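Local atomic coordinates of flavocytochrome C3 fumarate reductase (Shewanella frigidimarina, PDB entry 1QO8), a protein that catalyses the essentially one-way reduction of fumarate to succinate in vitro, using FAD and four covalently bound haems c, and may take part in electron transport to ferric iron. Residues K326-S331 with V494-H499. Residues are numbered along the deposited sequence; the frame is centred on the assembly and turned at random.
Sequences KDMTSS and VAPGIH. With FAD (flavin-adenine dinucleotide), chain G.
Ser331 turns OG into the position between its backbone N and carbonyl carbon (chi1 58°), while His499 sends its ring anti to its own N (chi1 -176°); together these rotations set Ser331 OG at the ring edge, near the ring plane, 3.0 Å from His499 ND1. The short distance and the near-in-plane approach fit a hydrogen bond in which either partner could be the donor. The adjacent CE1 of His499 meets the flavin obliquely, 3.3 Å from FAD C8, with NE2 near FAD C9, and Ser331 OG lies 3.4 Å from FAD C8M.

Before this pair in both segments, two parallel bridges, Thr329 with Gly497 and Ser330 with Ile498, make a short ladder. Thr329 N bonds to Pro496 O (3.0 Å) in the carbonyl plane, and Ile498 N returns a bond to Thr329 O (2.8 Å) from above that carbonyl's plane. Ile498 O is gripped twice: Ser331 N approaches nearly head-on, with a C=O...N angle of 162°, whereas Ser330 OG, at 2.7 Å, comes in from above the plane. At the other end Met328 crosses Pro496 at about a right angle, its CE 3.8 Å from Pro496 CB, and both side chains pack against helix 397-405.

The ladder joins strand 329-330 to the long strand 489-505 in the mixed sheet of this FRD/SDH-type flavoprotein, and it ends at the flavin-side active site, where His499, beside Arg539 and His360, probably binds fumarate and succinate.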
ATOM      1  N   LYS A 326       4.927 -11.512  -7.820  1.00 46.68           N
ATOM      2  CA  LYS A 326       5.048 -12.488  -6.763  1.00 48.89           C
ATOM      3  C   LYS A 326       5.869 -13.741  -7.141  1.00 47.21           C
ATOM      4  O   LYS A 326       6.140 -14.483  -6.190  1.00 42.64           O
ATOM      5  CB  LYS A 326       3.723 -13.022  -6.221  1.00 48.97           C
ATOM      6  CG  LYS A 326       2.850 -13.834  -7.153  1.00 52.42           C
ATOM      7  CD  LYS A 326       1.723 -14.423  -6.328  1.00 56.62           C
ATOM      8  CE  LYS A 326       0.422 -14.564  -7.025  1.00 61.63           C
ATOM      9  NZ  LYS A 326       0.244 -15.755  -7.907  1.00 64.82           N
ATOM     10  N   ASP A 327       6.061 -14.060  -8.405  1.00 45.17           N
ATOM     11  CA  ASP A 327       6.826 -15.244  -8.784  1.00 45.79           C
ATOM     12  C   ASP A 327       8.259 -14.883  -9.187  1.00 43.64           C
ATOM     13  O   ASP A 327       8.945 -15.726  -9.717  1.00 41.37           O
ATOM     14  CB  ASP A 327       6.117 -15.908 -10.001  1.00 50.06           C
ATOM     15  CG  ASP A 327       4.773 -16.507  -9.610  1.00 56.07           C
ATOM     16  OD1 ASP A 327       4.709 -17.398  -8.725  1.00 57.73           O
ATOM     17  OD2 ASP A 327       3.700 -16.135 -10.140  1.00 58.42           O
ATOM     18  N   MET A 328       8.726 -13.648  -9.004  1.00 39.99           N
ATOM     19  CA  MET A 328      10.103 -13.294  -9.213  1.00 40.23           C
ATOM     20  C   MET A 328      10.998 -13.911  -8.111  1.00 43.73           C
ATOM     21  O   MET A 328      10.451 -14.224  -7.086  1.00 41.55           O
ATOM     22  CB  MET A 328      10.138 -11.760  -9.111  1.00 39.63           C
ATOM     23  CG  MET A 328       9.435 -11.112 -10.349  1.00 36.22           C
ATOM     24  SD  MET A 328       9.984  -9.441 -10.366  1.00 38.50           S
ATOM     25  CE  MET A 328       9.205  -8.914 -12.019  1.00 31.84           C
ATOM     26  N   THR A 329      12.304 -14.084  -8.312  1.00 43.95           N
ATOM     27  CA  THR A 329      13.240 -14.313  -7.258  1.00 44.04           C
ATOM     28  C   THR A 329      13.618 -12.977  -6.574  1.00 37.50           C
ATOM     29  O   THR A 329      12.849 -12.036  -6.654  1.00 38.69           O
ATOM     30  CB  THR A 329      14.648 -14.768  -7.771  1.00 45.99           C
ATOM     31  OG1 THR A 329      14.771 -14.969  -9.153  1.00 48.39           O
ATOM     32  CG2 THR A 329      15.160 -15.751  -6.804  1.00 42.98           C
ATOM     33  N   SER A 330      14.878 -12.834  -6.096  1.00 34.06           N
ATOM     34  CA  SER A 330      15.236 -11.512  -5.567  1.00 36.17           C
ATOM     35  C   SER A 330      16.739 -11.580  -5.573  1.00 35.67           C
ATOM     36  O   SER A 330      17.229 -12.708  -5.401  1.00 39.55           O
ATOM     37  CB  SER A 330      14.764 -11.376  -4.042  1.00 30.38           C
ATOM     38  OG  SER A 330      15.434 -10.101  -3.649  1.00 33.15           O
ATOM     39  N   SER A 331      17.467 -10.513  -5.646  1.00 36.48           N
ATOM     40  CA  SER A 331      18.885 -10.585  -5.481  1.00 38.45           C
ATOM     41  C   SER A 331      19.275 -10.327  -4.006  1.00 38.48           C
ATOM     42  O   SER A 331      20.425 -10.056  -3.809  1.00 37.81           O
ATOM     43  CB  SER A 331      19.341  -9.378  -6.318  1.00 36.17           C
ATOM     44  OG  SER A 331      18.612  -8.349  -5.631  1.00 37.69           O
ATOM     45  N   VAL A 494      18.032 -18.088 -15.168  1.00 38.05           N
ATOM     46  CA  VAL A 494      17.680 -16.758 -14.626  1.00 34.95           C
ATOM     47  C   VAL A 494      16.205 -16.499 -14.530  1.00 34.49           C
ATOM     48  O   VAL A 494      15.393 -17.228 -15.068  1.00 38.97           O
ATOM     49  CB  VAL A 494      18.275 -15.639 -15.490  1.00 36.19           C
ATOM     50  CG1 VAL A 494      19.780 -15.878 -15.654  1.00 32.11           C
ATOM     51  CG2 VAL A 494      17.608 -15.640 -16.899  1.00 33.44           C
ATOM     52  N   ALA A 495      15.781 -15.485 -13.805  1.00 37.15           N
ATOM     53  CA  ALA A 495      14.431 -15.038 -13.624  1.00 35.99           C
ATOM     54  C   ALA A 495      14.496 -13.625 -13.097  1.00 36.54           C
ATOM     55  O   ALA A 495      15.480 -13.154 -12.525  1.00 33.60           O
ATOM     56  CB  ALA A 495      13.702 -16.023 -12.704  1.00 36.06           C
ATOM     57  N   PRO A 496      13.517 -12.790 -13.474  1.00 36.16           N
ATOM     58  CA  PRO A 496      13.512 -11.454 -12.913  1.00 36.80           C
ATOM     59  C   PRO A 496      13.483 -11.566 -11.373  1.00 36.61           C
ATOM     60  O   PRO A 496      12.926 -12.485 -10.825  1.00 35.41           O
ATOM     61  CB  PRO A 496      12.228 -10.819 -13.438  1.00 36.58           C
ATOM     62  CG  PRO A 496      11.609 -11.802 -14.334  1.00 38.44           C
ATOM     63  CD  PRO A 496      12.279 -13.185 -14.131  1.00 34.93           C
ATOM     64  N   GLY A 497      14.159 -10.602 -10.717  1.00 40.27           N
ATOM     65  CA  GLY A 497      14.261 -10.686  -9.268  1.00 39.06           C
ATOM     66  C   GLY A 497      13.844  -9.313  -8.673  1.00 38.18           C
ATOM     67  O   GLY A 497      14.288  -8.288  -9.175  1.00 37.95           O
ATOM     68  N   ILE A 498      13.137  -9.421  -7.548  1.00 34.74           N
ATOM     69  CA  ILE A 498      12.980  -8.226  -6.709  1.00 35.26           C
ATOM     70  C   ILE A 498      14.339  -7.778  -6.278  1.00 33.69           C
ATOM     71  O   ILE A 498      15.217  -8.532  -5.832  1.00 36.76           O
ATOM     72  CB  ILE A 498      11.987  -8.524  -5.519  1.00 36.81           C
ATOM     73  CG1 ILE A 498      10.628  -8.702  -6.299  1.00 43.12           C
ATOM     74  CG2 ILE A 498      11.844  -7.270  -4.682  1.00 34.78           C
ATOM     75  CD1 ILE A 498       9.704  -9.628  -5.585  1.00 50.21           C
ATOM     76  N   HIS A 499      14.629  -6.516  -6.320  1.00 32.16           N
ATOM     77  CA  HIS A 499      15.900  -5.934  -6.075  1.00 35.34           C
ATOM     78  C   HIS A 499      15.799  -4.787  -5.125  1.00 38.50           C
ATOM     79  O   HIS A 499      16.766  -4.714  -4.353  1.00 39.15           O
ATOM     80  CB  HIS A 499      16.425  -5.410  -7.497  1.00 38.38           C
ATOM     81  CG  HIS A 499      17.811  -4.864  -7.343  1.00 39.07           C
ATOM     82  ND1 HIS A 499      18.833  -5.770  -7.111  1.00 41.50           N
ATOM     83  CD2 HIS A 499      18.370  -3.648  -7.393  1.00 38.62           C
ATOM     84  CE1 HIS A 499      20.006  -5.103  -6.995  1.00 40.53           C
ATOM     85  NE2 HIS A 499      19.725  -3.826  -7.103  1.00 40.00           N
TER
HETATM   86  PA  FAD G 605      20.438  -3.055   4.673  1.00 37.10           P
HETATM   87  O1A FAD G 605      21.866  -2.936   4.238  1.00 36.29           O
HETATM   88  O2A FAD G 605      19.656  -4.068   4.227  1.00 34.89           O
HETATM   89  O5B FAD G 605      20.610  -3.522   6.163  1.00 38.68           O
HETATM   90  C5B FAD G 605      19.476  -3.606   7.122  1.00 37.74           C
HETATM   91  C4B FAD G 605      20.010  -4.341   8.451  1.00 37.13           C
HETATM   92  O4B FAD G 605      18.789  -4.367   9.340  1.00 36.70           O
HETATM   93  C3B FAD G 605      20.285  -5.859   8.188  1.00 36.57           C
HETATM   94  O3B FAD G 605      21.528  -6.357   8.402  1.00 34.67           O
HETATM   95  C2B FAD G 605      19.015  -6.604   8.739  1.00 37.21           C
HETATM   96  O2B FAD G 605      19.262  -7.934   9.256  1.00 40.43           O
HETATM   97  C1B FAD G 605      18.722  -5.736   9.905  1.00 36.52           C
HETATM   98  N9A FAD G 605      17.324  -5.818  10.350  1.00 40.56           N
HETATM   99  C8A FAD G 605      16.190  -5.958   9.590  1.00 37.92           C
HETATM  100  N7A FAD G 605      15.121  -6.118  10.321  1.00 38.16           N
HETATM  101  C5A FAD G 605      15.555  -6.080  11.642  1.00 37.60           C
HETATM  102  C6A FAD G 605      14.879  -6.285  12.920  1.00 38.01           C
HETATM  103  N6A FAD G 605      13.600  -6.507  13.043  1.00 38.15           N
HETATM  104  N1A FAD G 605      15.681  -6.144  14.005  1.00 37.75           N
HETATM  105  C2A FAD G 605      17.047  -5.994  13.929  1.00 39.56           C
HETATM  106  N3A FAD G 605      17.752  -5.818  12.789  1.00 38.68           N
HETATM  107  C4A FAD G 605      16.943  -5.902  11.699  1.00 38.96           C
HETATM  108  N1  FAD G 605      22.427   0.599  -4.424  1.00 45.98           N
HETATM  109  C2  FAD G 605      23.278   1.519  -4.792  1.00 47.89           C
HETATM  110  O2  FAD G 605      23.159   2.697  -4.711  1.00 45.75           O
HETATM  111  N3  FAD G 605      24.543   1.202  -5.372  1.00 52.54           N
HETATM  112  C4  FAD G 605      24.815  -0.155  -5.507  1.00 53.17           C
HETATM  113  O4  FAD G 605      25.837  -0.497  -6.030  1.00 56.32           O
HETATM  114  C4X FAD G 605      23.817  -1.159  -5.145  1.00 48.56           C
HETATM  115  N5  FAD G 605      24.069  -2.463  -5.342  1.00 46.53           N
HETATM  116  C5X FAD G 605      23.190  -3.410  -4.939  1.00 44.72           C
HETATM  117  C6  FAD G 605      23.523  -4.753  -5.161  1.00 43.24           C
HETATM  118  C7  FAD G 605      22.656  -5.738  -4.755  1.00 45.29           C
HETATM  119  C7M FAD G 605      22.938  -7.193  -4.952  1.00 43.57           C
HETATM  120  C8  FAD G 605      21.445  -5.351  -4.074  1.00 44.00           C
HETATM  121  C8M FAD G 605      20.526  -6.419  -3.563  1.00 44.80           C
HETATM  122  C9  FAD G 605      21.132  -4.039  -3.828  1.00 40.94           C
HETATM  123  C9A FAD G 605      21.976  -3.035  -4.241  1.00 42.13           C
HETATM  124  N10 FAD G 605      21.747  -1.655  -4.077  1.00 41.14           N
HETATM  125  C10 FAD G 605      22.613  -0.723  -4.503  1.00 44.56           C
HETATM  126  C1' FAD G 605      20.741  -1.188  -3.072  1.00 43.11           C
HETATM  127  C2' FAD G 605      21.471  -0.739  -1.762  1.00 41.42           C
HETATM  128  O2' FAD G 605      22.502  -1.777  -1.642  1.00 42.40           O
HETATM  129  C3' FAD G 605      20.481  -1.053  -0.613  1.00 39.59           C
HETATM  130  O3' FAD G 605      19.260  -0.321  -0.782  1.00 42.08           O
HETATM  131  C4' FAD G 605      21.018  -0.302   0.652  1.00 41.19           C
HETATM  132  O4' FAD G 605      22.263  -0.999   0.960  1.00 37.41           O
HETATM  133  C5' FAD G 605      20.001  -0.628   1.804  1.00 36.37           C
HETATM  134  O5' FAD G 605      20.791  -0.217   3.089  1.00 41.82           O
HETATM  135  P   FAD G 605      20.141  -0.219   4.485  1.00 38.53           P
HETATM  136  O1P FAD G 605      21.231   0.283   5.405  1.00 38.39           O
HETATM  137  O2P FAD G 605      18.960   0.498   4.303  1.00 38.75           O
HETATM  138  O3P FAD G 605      19.732  -1.598   4.661  1.00 35.93           O